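Local coordinates for uncharacterized NTF2-like protein (Mesorhizobium loti, PDB 3FH1) that is of unknown function but folds as an NTF2-like, SnoaL-type cone and pairs with a second copy of itself, at residues D28-H33 with S71-Q76; C46-T51 with Q64-L69; T79-E84 with W97-A102. One frame throughout, in Å; residues are numbered along the deposited sequence.

Interaction 1. Residues D28-H33 with S71-Q76; sequences DVFQLH and SAIATQ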
loop_
_atom_site.group_PDB
_atom_site.type_symbol
_atom_site.label_atom_id
_atom_site.label_comp_id
_atom_site.label_asym_id
_atom_site.label_seq_id
_atom_site.Cartn_x
_atom_site.Cartn_y
_atom_site.Cartn_z
ATOM N N ASP A 28 -3.525 9.785 -15.250
ATOM C CA ASP A 28 -4.178 10.116 -16.518
ATOM C C ASP A 28 -3.753 9.170 -17.615
ATOM O O ASP A 28 -4.534 8.883 -18.500
ATOM C CB ASP A 28 -3.859 11.525 -16.988
ATOM C CG ASP A 28 -4.652 12.600 -16.275
ATOM O OD1 ASP A 28 -5.630 12.276 -15.566
ATOM O OD2 ASP A 28 -4.264 13.792 -16.433
ATOM N N VAL A 29 -2.533 8.631 -17.553
ATOM C CA VAL A 29 -2.111 7.676 -18.585
ATOM C C VAL A 29 -3.115 6.521 -18.653
ATOM O O VAL A 29 -3.500 6.074 -19.736
ATOM C CB VAL A 29 -0.697 7.119 -18.293
ATOM C CG1 VAL A 29 -0.444 5.778 -19.089
ATOM C CG2 VAL A 29 0.370 8.196 -18.558
ATOM N N PHE A 30 -3.556 6.068 -17.491
ATOM C CA PHE A 30 -4.441 4.912 -17.408
ATOM C C PHE A 30 -5.873 5.280 -17.689
ATOM O O PHE A 30 -6.583 4.524 -18.337
ATOM C CB PHE A 30 -4.243 4.173 -16.071
ATOM C CG PHE A 30 -2.848 3.750 -15.903
ATOM C CD1 PHE A 30 -2.392 2.588 -16.477
ATOM C CD2 PHE A 30 -1.945 4.576 -15.280
ATOM C CE1 PHE A 30 -1.050 2.245 -16.395
ATOM C CE2 PHE A 30 -0.600 4.235 -15.226
ATOM C CZ PHE A 30 -0.180 3.060 -15.773
ATOM N N GLN A 31 -6.295 6.416 -17.170
ATOM C CA GLN A 31 -7.680 6.878 -17.375
ATOM C C GLN A 31 -7.958 7.214 -18.828
ATOM O O GLN A 31 -9.054 6.934 -19.328
ATOM C CB GLN A 31 -7.942 8.093 -16.515
ATOM C CG GLN A 31 -7.861 7.805 -15.010
ATOM C CD GLN A 31 -8.871 6.747 -14.555
ATOM O OE1 GLN A 31 -10.086 6.922 -14.714
ATOM N NE2 GLN A 31 -8.379 5.650 -14.025
ATOM N N LEU A 32 -6.967 7.783 -19.522
ATOM C CA LEU A 32 -7.085 8.163 -20.920
ATOM C C LEU A 32 -6.572 7.092 -21.884
ATOM O O LEU A 32 -6.652 7.256 -23.089
ATOM C CB LEU A 32 -6.317 9.463 -21.158
ATOM C CG LEU A 32 -6.781 10.650 -20.304
ATOM C CD1 LEU A 32 -5.894 11.836 -20.610
ATOM C CD2 LEU A 32 -8.240 10.997 -20.546
ATOM N N HIS A 33 -6.092 5.980 -21.345
ATOM C CA HIS A 33 -5.482 4.898 -22.134
ATOM C C HIS A 33 -4.453 5.462 -23.119
ATOM O O HIS A 33 -4.465 5.151 -24.323
ATOM C CB HIS A 33 -6.537 4.063 -22.838
ATOM C CG HIS A 33 -7.539 3.483 -21.904
ATOM N ND1 HIS A 33 -7.298 2.343 -21.174
ATOM C CD2 HIS A 33 -8.785 3.896 -21.569
ATOM C CE1 HIS A 33 -8.360 2.074 -20.429
ATOM N NE2 HIS A 33 -9.274 3.002 -20.652
ATOM N N SER A 71 2.638 0.850 -20.471
ATOM C CA SER A 71 1.998 1.121 -21.775
ATOM C C SER A 71 1.044 -0.000 -22.179
ATOM O O SER A 71 -0.049 0.228 -22.708
ATOM C CB SER A 71 3.063 1.324 -22.861
ATOM O OG SER A 71 3.855 2.463 -22.580
ATOM N N ALA A 72 1.477 -1.225 -21.956
ATOM C CA ALA A 72 0.662 -2.371 -22.307
ATOM C C ALA A 72 -0.583 -2.370 -21.412
ATOM O O ALA A 72 -1.685 -2.675 -21.873
ATOM C CB ALA A 72 1.450 -3.667 -22.122
ATOM N N ILE A 73 -0.375 -2.131 -20.125
ATOM C CA ILE A 73 -1.472 -2.109 -19.139
ATOM C C ILE A 73 -2.488 -1.056 -19.547
ATOM O O ILE A 73 -3.688 -1.338 -19.566
ATOM C CB ILE A 73 -0.996 -1.913 -17.690
ATOM C CG1 ILE A 73 -0.252 -3.185 -17.233
ATOM C CG2 ILE A 73 -2.218 -1.600 -16.740
ATOM C CD1 ILE A 73 0.538 -3.003 -15.945
ATOM N N ALA A 74 -2.005 0.126 -19.887
ATOM C CA ALA A 74 -2.864 1.278 -20.224
ATOM C C ALA A 74 -3.684 1.098 -21.472
ATOM O O ALA A 74 -4.690 1.774 -21.646
ATOM C CB ALA A 74 -2.035 2.568 -20.370
ATOM N N THR A 75 -3.204 0.265 -22.369
ATOM C CA THR A 75 -3.834 0.113 -23.663
ATOM C C THR A 75 -4.463 -1.263 -23.904
ATOM O O THR A 75 -4.900 -1.545 -25.029
ATOM C CB THR A 75 -2.829 0.436 -24.822
ATOM O OG1 THR A 75 -1.739 -0.487 -24.768
ATOM C CG2 THR A 75 -2.336 1.868 -24.717
ATOM N N GLN A 76 -4.541 -2.115 -22.885
ATOM C CA GLN A 76 -5.128 -3.449 -23.060
ATOM C C GLN A 76 -6.649 -3.332 -23.237
ATOM O O GLN A 76 -7.334 -2.874 -22.321
ATOM C CB GLN A 76 -4.801 -4.340 -21.852
ATOM C CG GLN A 76 -5.272 -5.793 -21.952
ATOM C CD GLN A 76 -4.640 -6.551 -23.106
ATOM O OE1 GLN A 76 -3.563 -6.201 -23.588
ATOM N NE2 GLN A 76 -5.313 -7.600 -23.556
#
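The imidazole of His33 and the phenyl ring of Phe30 are the flat groups that the last turn of helix 16-31 and the residues just after it bring to the end of helix 63-75. The imidazole meets the second helix at its edge, where ND1 donates to Ala74 O at 2.7 Å, the oxygen lying only 7° out of the ring plane. The N-H...O angle of 146° shows a bond that is short but somewhat bent. One face of the same ring has Phe30 O over its centre, a carbonyl of its own helix end. The Phe30 ring carries Val29 CG1 over the centre of one face, while its CD1 and CE1 side comes obliquely on the other helix: CD1 lies 3.9 Å from Ala74 CB and CE1 4.0 Å from Ile73 CG2.

Val29 completes the apolar part. With CG1 anti to the backbone N (chi1 161°), this branch reaches Ala74 CB at 3.8 Å. Alanine suits the meeting point because its lone methyl lets the helix ends come close, with CA atoms of His33 and Ala74 4.9 Å apart. A carbonyl in the last turn of a helix tends to lack a helical N-H partner, so the imidazole gives Ala74 O a side-chain donor instead, and His33 CA adds a CA-H...O contact at 3.3 Å. Beyond the pair, Phe26 and Trp70 each form an edge-to-face pair with Phe30, and Ile73 rests on Phe81 of strand 80-89.

His33, with positive phi, is the C-prime residue of a Schellman motif that ends the helix: Asp34 N bonds to Val29 O, and His33 N weakly to Phe30 O. The arrangement is thus a Schellman-capped helix end joined to a second helix terminus, within the helical layer that an NTF2-like fold packs against its curved sheet.

Interaction 2. Residues C46-T51 with Q64-L69; sequences CVIENT and QACVQL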
loop_
_atom_site.group_PDB
_atom_site.type_symbol
_atom_site.label_atom_id
_atom_site.label_comp_id
_atom_site.label_asym_id
_atom_site.label_seq_id
_atom_site.Cartn_x
_atom_site.Cartn_y
_atom_site.Cartn_z
ATOM N N CYS A 46 14.276 3.616 -12.810
ATOM C CA CYS A 46 12.976 3.247 -12.175
ATOM C C CYS A 46 12.806 1.721 -12.019
ATOM O O CYS A 46 13.172 0.994 -12.924
ATOM C CB CYS A 46 11.832 3.771 -12.981
ATOM S SG CYS A 46 10.221 3.670 -12.146
ATOM N N VAL A 47 12.260 1.278 -10.886
ATOM C CA VAL A 47 11.948 -0.116 -10.659
ATOM C C VAL A 47 10.448 -0.244 -10.342
ATOM O O VAL A 47 9.934 0.490 -9.499
ATOM C CB VAL A 47 12.750 -0.675 -9.487
ATOM C CG1 VAL A 47 12.329 -2.111 -9.085
ATOM C CG2 VAL A 47 14.242 -0.669 -9.854
ATOM N N ILE A 48 9.792 -1.208 -10.973
ATOM C CA ILE A 48 8.442 -1.610 -10.609
ATOM C C ILE A 48 8.564 -2.998 -9.922
ATOM O O ILE A 48 9.223 -3.916 -10.434
ATOM C CB ILE A 48 7.554 -1.736 -11.845
ATOM C CG1 ILE A 48 7.325 -0.368 -12.458
ATOM C CG2 ILE A 48 6.188 -2.409 -11.486
ATOM C CD1 ILE A 48 6.657 -0.468 -13.867
ATOM N N GLU A 49 7.885 -3.148 -8.779
ATOM C CA GLU A 49 7.705 -4.454 -8.139
ATOM C C GLU A 49 6.247 -4.735 -8.408
ATOM O O GLU A 49 5.359 -4.156 -7.797
ATOM C CB GLU A 49 8.062 -4.418 -6.677
ATOM C CG GLU A 49 9.547 -4.137 -6.461
ATOM C CD GLU A 49 10.005 -4.251 -5.036
ATOM O OE1 GLU A 49 9.180 -4.458 -4.120
ATOM O OE2 GLU A 49 11.248 -4.093 -4.835
ATOM N N ASN A 50 5.966 -5.572 -9.403
ATOM C CA ASN A 50 4.577 -5.756 -9.835
ATOM C C ASN A 50 3.790 -6.622 -8.841
ATOM O O ASN A 50 4.332 -7.306 -7.973
ATOM C CB ASN A 50 4.502 -6.337 -11.262
ATOM C CG ASN A 50 3.153 -6.025 -12.020
ATOM O OD1 ASN A 50 2.301 -5.223 -11.607
ATOM N ND2 ASN A 50 2.999 -6.689 -13.172
ATOM N N THR A 51 2.489 -6.625 -9.064
ATOM C CA THR A 51 1.491 -7.220 -8.158
ATOM C C THR A 51 1.549 -8.714 -8.077
ATOM O O THR A 51 1.089 -9.297 -7.095
ATOM C CB THR A 51 0.080 -6.859 -8.605
ATOM O OG1 THR A 51 -0.099 -7.292 -9.978
ATOM C CG2 THR A 51 -0.241 -5.364 -8.502
ATOM N N GLN A 64 12.954 1.737 -19.854
ATOM C CA GLN A 64 12.363 1.042 -20.986
ATOM C C GLN A 64 11.353 -0.018 -20.540
ATOM O O GLN A 64 10.222 -0.103 -21.060
ATOM C CB GLN A 64 13.462 0.426 -21.828
ATOM C CG GLN A 64 12.981 -0.296 -23.042
ATOM C CD GLN A 64 14.114 -0.957 -23.800
ATOM O OE1 GLN A 64 14.780 -1.885 -23.288
ATOM N NE2 GLN A 64 14.318 -0.531 -25.013
ATOM N N ALA A 65 11.793 -0.882 -19.623
ATOM C CA ALA A 65 10.945 -1.969 -19.085
ATOM C C ALA A 65 9.691 -1.395 -18.415
ATOM O O ALA A 65 8.608 -1.972 -18.525
ATOM C CB ALA A 65 11.731 -2.815 -18.091
ATOM N N CYS A 66 9.875 -0.311 -17.668
ATOM C CA CYS A 66 8.754 0.282 -16.923
ATOM C C CYS A 66 7.763 0.905 -17.896
ATOM O O CYS A 66 6.573 0.679 -17.774
ATOM C CB CYS A 66 9.236 1.286 -15.908
ATOM S SG CYS A 66 10.207 0.506 -14.598
ATOM N N VAL A 67 8.247 1.669 -18.874
ATOM C CA VAL A 67 7.369 2.200 -19.957
ATOM C C VAL A 67 6.651 1.076 -20.692
ATOM O O VAL A 67 5.424 1.146 -20.906
ATOM C CB VAL A 67 8.122 3.110 -20.982
ATOM C CG1 VAL A 67 7.192 3.411 -22.197
ATOM C CG2 VAL A 67 8.624 4.426 -20.239
ATOM N N GLN A 68 7.363 0.006 -21.032
ATOM C CA GLN A 68 6.731 -1.057 -21.810
ATOM C C GLN A 68 5.581 -1.681 -21.008
ATOM O O GLN A 68 4.511 -1.940 -21.579
ATOM C CB GLN A 68 7.732 -2.126 -22.189
ATOM C CG GLN A 68 7.195 -3.192 -23.123
ATOM C CD GLN A 68 8.342 -4.076 -23.660
ATOM O OE1 GLN A 68 9.398 -3.570 -24.100
ATOM N NE2 GLN A 68 8.146 -5.387 -23.597
ATOM N N LEU A 69 5.806 -1.951 -19.725
ATOM C CA LEU A 69 4.814 -2.621 -18.907
ATOM C C LEU A 69 3.596 -1.734 -18.716
ATOM O O LEU A 69 2.475 -2.134 -18.979
ATOM C CB LEU A 69 5.360 -3.044 -17.560
ATOM C CG LEU A 69 4.358 -3.707 -16.553
ATOM C CD1 LEU A 69 3.922 -5.021 -17.044
ATOM C CD2 LEU A 69 4.940 -3.822 -15.164
#
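Ile48 leaves strand 46-49 with its CB directed at helix 63-75, and each of its branches finds a partner there. CG1, placed beside the backbone N and anti to the carbonyl carbon (chi1 -68°), lies 3.7 Å from Cys66 SG. The next atom, CD1, goes deeper: it touches Cys66 CB at 3.7 Å and Leu69 CD2 at 4.0 Å, so it sits between residues one helical turn apart. On the other branch, Ile48 CG2 lies 4.1 Å from Leu69 CD2. A beta-branched residue suits the strand, and here both its arms are used.

Cys66 SG is the hub on the helix. Besides Ile48 it approaches Cys46 O at 3.4 Å and Cys46 SG at 4.0 Å, too far for a disulfide. Leu69 CD2 also lies 4.0 Å from Asn50 ND2, just beyond the strand, where apolar packing gives way to polar groups. Asn50 OD1 takes Thr51 N from above its carbonyl plane and is hydrogen-bonded to an unidentified ligand, probably from the crystallisation liquor. Lys128 of the second subunit bonds to Asn50 O.

The axes of strand 46-49 and helix 64-69 come within 8.1 Å of each other, at 48°. With no hydrogen bond between the segments, strand and helix are held by aliphatic carbon and sulfur contacts, so their fit depends on the shapes of these side chains.

Interaction 3. Residues T79-E84 with W97-A102; sequences TRFDLE and WRYWMA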
loop_
_atom_site.group_PDB
_atom_site.type_symbol
_atom_site.label_atom_id
_atom_site.label_comp_id
_atom_site.label_asym_id
_atom_site.label_seq_id
_atom_site.Cartn_x
_atom_site.Cartn_y
_atom_site.Cartn_z
ATOM N N THR A 79 -10.104 -3.275 -20.517
ATOM C CA THR A 79 -9.635 -3.117 -19.143
ATOM C C THR A 79 -9.614 -1.642 -18.782
ATOM O O THR A 79 -9.495 -0.773 -19.656
ATOM C CB THR A 79 -8.244 -3.674 -18.970
ATOM O OG1 THR A 79 -7.317 -2.863 -19.694
ATOM C CG2 THR A 79 -8.159 -5.107 -19.450
ATOM N N ARG A 80 -9.767 -1.360 -17.487
ATOM C CA ARG A 80 -9.755 0.007 -16.983
ATOM C C ARG A 80 -9.442 0.009 -15.487
ATOM O O ARG A 80 -9.378 -1.041 -14.845
ATOM C CB ARG A 80 -11.110 0.693 -17.217
ATOM C CG ARG A 80 -12.209 0.345 -16.194
ATOM C CD ARG A 80 -13.554 0.975 -16.547
ATOM N NE ARG A 80 -14.589 0.646 -15.565
ATOM C CZ ARG A 80 -15.387 -0.428 -15.615
ATOM N NH1 ARG A 80 -15.293 -1.314 -16.604
ATOM N NH2 ARG A 80 -16.289 -0.623 -14.656
ATOM N N PHE A 81 -9.233 1.201 -14.958
ATOM C CA PHE A 81 -9.055 1.394 -13.523
ATOM C C PHE A 81 -10.016 2.441 -12.999
ATOM O O PHE A 81 -10.229 3.467 -13.651
ATOM C CB PHE A 81 -7.644 1.905 -13.171
ATOM C CG PHE A 81 -6.534 0.916 -13.401
ATOM C CD1 PHE A 81 -5.938 0.776 -14.644
ATOM C CD2 PHE A 81 -6.031 0.167 -12.363
ATOM C CE1 PHE A 81 -4.884 -0.154 -14.834
ATOM C CE2 PHE A 81 -4.997 -0.734 -12.561
ATOM C CZ PHE A 81 -4.425 -0.869 -13.825
ATOM N N ASP A 82 -10.587 2.187 -11.815
ATOM C CA ASP A 82 -11.232 3.216 -11.034
ATOM C C ASP A 82 -10.253 3.606 -9.936
ATOM O O ASP A 82 -9.646 2.760 -9.286
ATOM C CB ASP A 82 -12.488 2.718 -10.357
ATOM C CG ASP A 82 -13.570 2.305 -11.315
ATOM O OD1 ASP A 82 -13.644 2.888 -12.407
ATOM O OD2 ASP A 82 -14.344 1.402 -10.961
ATOM N N LEU A 83 -10.074 4.899 -9.754
ATOM C CA LEU A 83 -9.241 5.431 -8.688
ATOM C C LEU A 83 -10.076 5.547 -7.424
ATOM O O LEU A 83 -11.127 6.216 -7.397
ATOM C CB LEU A 83 -8.717 6.806 -9.050
ATOM C CG LEU A 83 -7.756 6.788 -10.242
ATOM C CD1 LEU A 83 -7.451 8.192 -10.731
ATOM C CD2 LEU A 83 -6.445 6.072 -9.835
ATOM N N GLU A 84 -9.582 4.933 -6.359
ATOM C CA GLU A 84 -10.221 5.022 -5.059
ATOM C C GLU A 84 -9.689 6.217 -4.269
ATOM O O GLU A 84 -10.472 7.006 -3.722
ATOM C CB GLU A 84 -10.072 3.734 -4.251
ATOM C CG GLU A 84 -10.788 2.572 -4.851
ATOM C CD GLU A 84 -10.619 1.286 -4.017
ATOM O OE1 GLU A 84 -9.768 1.276 -3.095
ATOM O OE2 GLU A 84 -11.332 0.311 -4.296
ATOM N N TRP A 97 -6.792 1.671 -6.039
ATOM C CA TRP A 97 -7.537 1.465 -7.262
ATOM C C TRP A 97 -8.320 0.178 -7.309
ATOM O O TRP A 97 -8.125 -0.726 -6.510
ATOM C CB TRP A 97 -6.581 1.550 -8.481
ATOM C CG TRP A 97 -5.323 0.756 -8.358
ATOM C CD1 TRP A 97 -4.080 1.277 -8.123
ATOM C CD2 TRP A 97 -5.122 -0.659 -8.564
ATOM N NE1 TRP A 97 -3.140 0.293 -8.097
ATOM C CE2 TRP A 97 -3.739 -0.902 -8.380
ATOM C CE3 TRP A 97 -5.954 -1.735 -8.859
ATOM C CZ2 TRP A 97 -3.190 -2.184 -8.478
ATOM C CZ3 TRP A 97 -5.405 -2.993 -8.944
ATOM C CH2 TRP A 97 -4.055 -3.200 -8.784
ATOM N N ARG A 98 -9.253 0.120 -8.260
ATOM C CA ARG A 98 -9.955 -1.089 -8.645
ATOM C C ARG A 98 -9.680 -1.297 -10.134
ATOM O O ARG A 98 -9.923 -0.395 -10.955
ATOM C CB ARG A 98 -11.450 -0.978 -8.399
ATOM C CG ARG A 98 -12.170 -2.220 -8.890
ATOM C CD ARG A 98 -13.648 -2.190 -8.624
ATOM N NE ARG A 98 -14.038 -1.992 -7.232
ATOM C CZ ARG A 98 -14.268 -3.002 -6.405
ATOM N NH1 ARG A 98 -14.126 -4.256 -6.818
ATOM N NH2 ARG A 98 -14.664 -2.769 -5.167
ATOM N N TYR A 99 -9.121 -2.456 -10.452
ATOM C CA TYR A 99 -8.804 -2.831 -11.844
ATOM C C TYR A 99 -9.905 -3.731 -12.376
ATOM O O TYR A 99 -10.262 -4.738 -11.742
ATOM C CB TYR A 99 -7.458 -3.575 -11.855
ATOM C CG TYR A 99 -7.045 -4.093 -13.211
ATOM C CD1 TYR A 99 -6.817 -3.235 -14.240
ATOM C CD2 TYR A 99 -6.827 -5.463 -13.430
ATOM C CE1 TYR A 99 -6.413 -3.681 -15.482
ATOM C CE2 TYR A 99 -6.436 -5.942 -14.695
ATOM C CZ TYR A 99 -6.211 -5.035 -15.714
ATOM O OH TYR A 99 -5.803 -5.447 -16.979
ATOM N N TRP A 100 -10.407 -3.381 -13.566
ATOM C CA TRP A 100 -11.442 -4.135 -14.251
ATOM C C TRP A 100 -10.809 -4.858 -15.409
ATOM O O TRP A 100 -10.146 -4.257 -16.246
ATOM C CB TRP A 100 -12.553 -3.221 -14.761
ATOM C CG TRP A 100 -13.301 -2.551 -13.692
ATOM C CD1 TRP A 100 -13.002 -1.358 -13.081
ATOM C CD2 TRP A 100 -14.520 -2.997 -13.115
ATOM N NE1 TRP A 100 -13.957 -1.063 -12.153
ATOM C CE2 TRP A 100 -14.897 -2.054 -12.146
ATOM C CE3 TRP A 100 -15.321 -4.122 -13.308
ATOM C CZ2 TRP A 100 -16.056 -2.184 -11.384
ATOM C CZ3 TRP A 100 -16.458 -4.252 -12.542
ATOM C CH2 TRP A 100 -16.823 -3.274 -11.605
HETATM N N MSE A 101 -11.032 -6.168 -15.433
HETATM C CA MSE A 101 -10.446 -7.068 -16.417
HETATM C C MSE A 101 -11.400 -7.299 -17.579
HETATM O O MSE A 101 -12.598 -7.068 -17.467
HETATM C CB MSE A 101 -10.106 -8.382 -15.741
HETATM C CG MSE A 101 -8.867 -8.306 -14.904
HETATM SE SE MSE A 101 -8.867 -9.699 -13.542
HETATM C CE MSE A 101 -9.737 -8.766 -12.280
ATOM N N ALA A 102 -10.845 -7.742 -18.703
ATOM C CA ALA A 102 -11.637 -7.979 -19.914
ATOM C C ALA A 102 -12.758 -8.980 -19.705
ATOM O O ALA A 102 -13.778 -8.881 -20.369
ATOM C CB ALA A 102 -10.740 -8.400 -21.072
HETATM O O HOH W 1 -4.326 -3.948 -18.492
#
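Arg80 and Trp100 run side by side and point the same way, with the guanidinium laid flat on the indole: the planes differ by 13° and Arg80 CZ stands 3.5 Å from the centroid of the five-membered ring, almost on its normal. This is a cation-pi stack. Arg80 CG lies between the backbone N and the carbonyl carbon (chi1 80°), and the chain then extends to NE, which carries the charged group over the ring. Asp82 comes to the same indole at its edge, crossing it: Trp100 NE1 donates to OD2 at 2.8 Å, with the oxygen close to the ring plane but the N-H arriving from above the carboxylate plane. Tryptophan serves both neighbours, its face taking a cation and its N-H an anion. The bond should help to fix the ring's rotation.

Strands 80-89 and 92-100 form an antiparallel beta hairpin in the curved mixed sheet of this NTF2-like fold. Arg80 with Trp100 and Asp82 with Arg98 are hydrogen-bonded pairs, whereas Phe81 with Tyr99 and Leu83 with Trp97 are non-hydrogen-bonded ones. Asp82 N to Arg98 O, at 2.8 Å, is one of four backbone bonds.

The other face of the sheet carries an aromatic cluster. Phe81 presents its edge to the face of Trp97, a T-shaped pair with planes at 90° and centroids 5.4 Å apart, while one of its own faces receives Tyr99 CD1, 3.4 Å from Phe81 CZ; these two rings cross at a slant. Trp97 NE1 bonds to Asn111 OD1 in the adjoining strand. At the end of the pair, Thr79 CG2 packs 3.4 Å from Tyr99 OH, and the oxygen of a water is hydrogen-bonded to Tyr99 OH at 2.6 Å. Across the dimer, Arg98 forms a salt bridge with Asp56 of the second subunit.

Interactions 1 and 2 both use helix 63-75: residues 64-69 pack on strand 46-49, and residues 71-76, which follow after a single intervening residue, meet the end of helix 16-31. Both are partly buried and largely apolar, but interaction 1 adds a histidine-to-carbonyl bond, whereas interaction 2 has no hydrogen bond across it. Interaction 3 is a surface contact between neighbouring strands, built on backbone bonds, with charged groups and an indole on one face and aromatic rings on the other. That aromatic face meets interaction 1, where Ile73 CG2 lies 3.6 Å from Phe81 CE1. Interactions 2 and 3 reach the same sheet with centres about 18 Å apart, and do not touch.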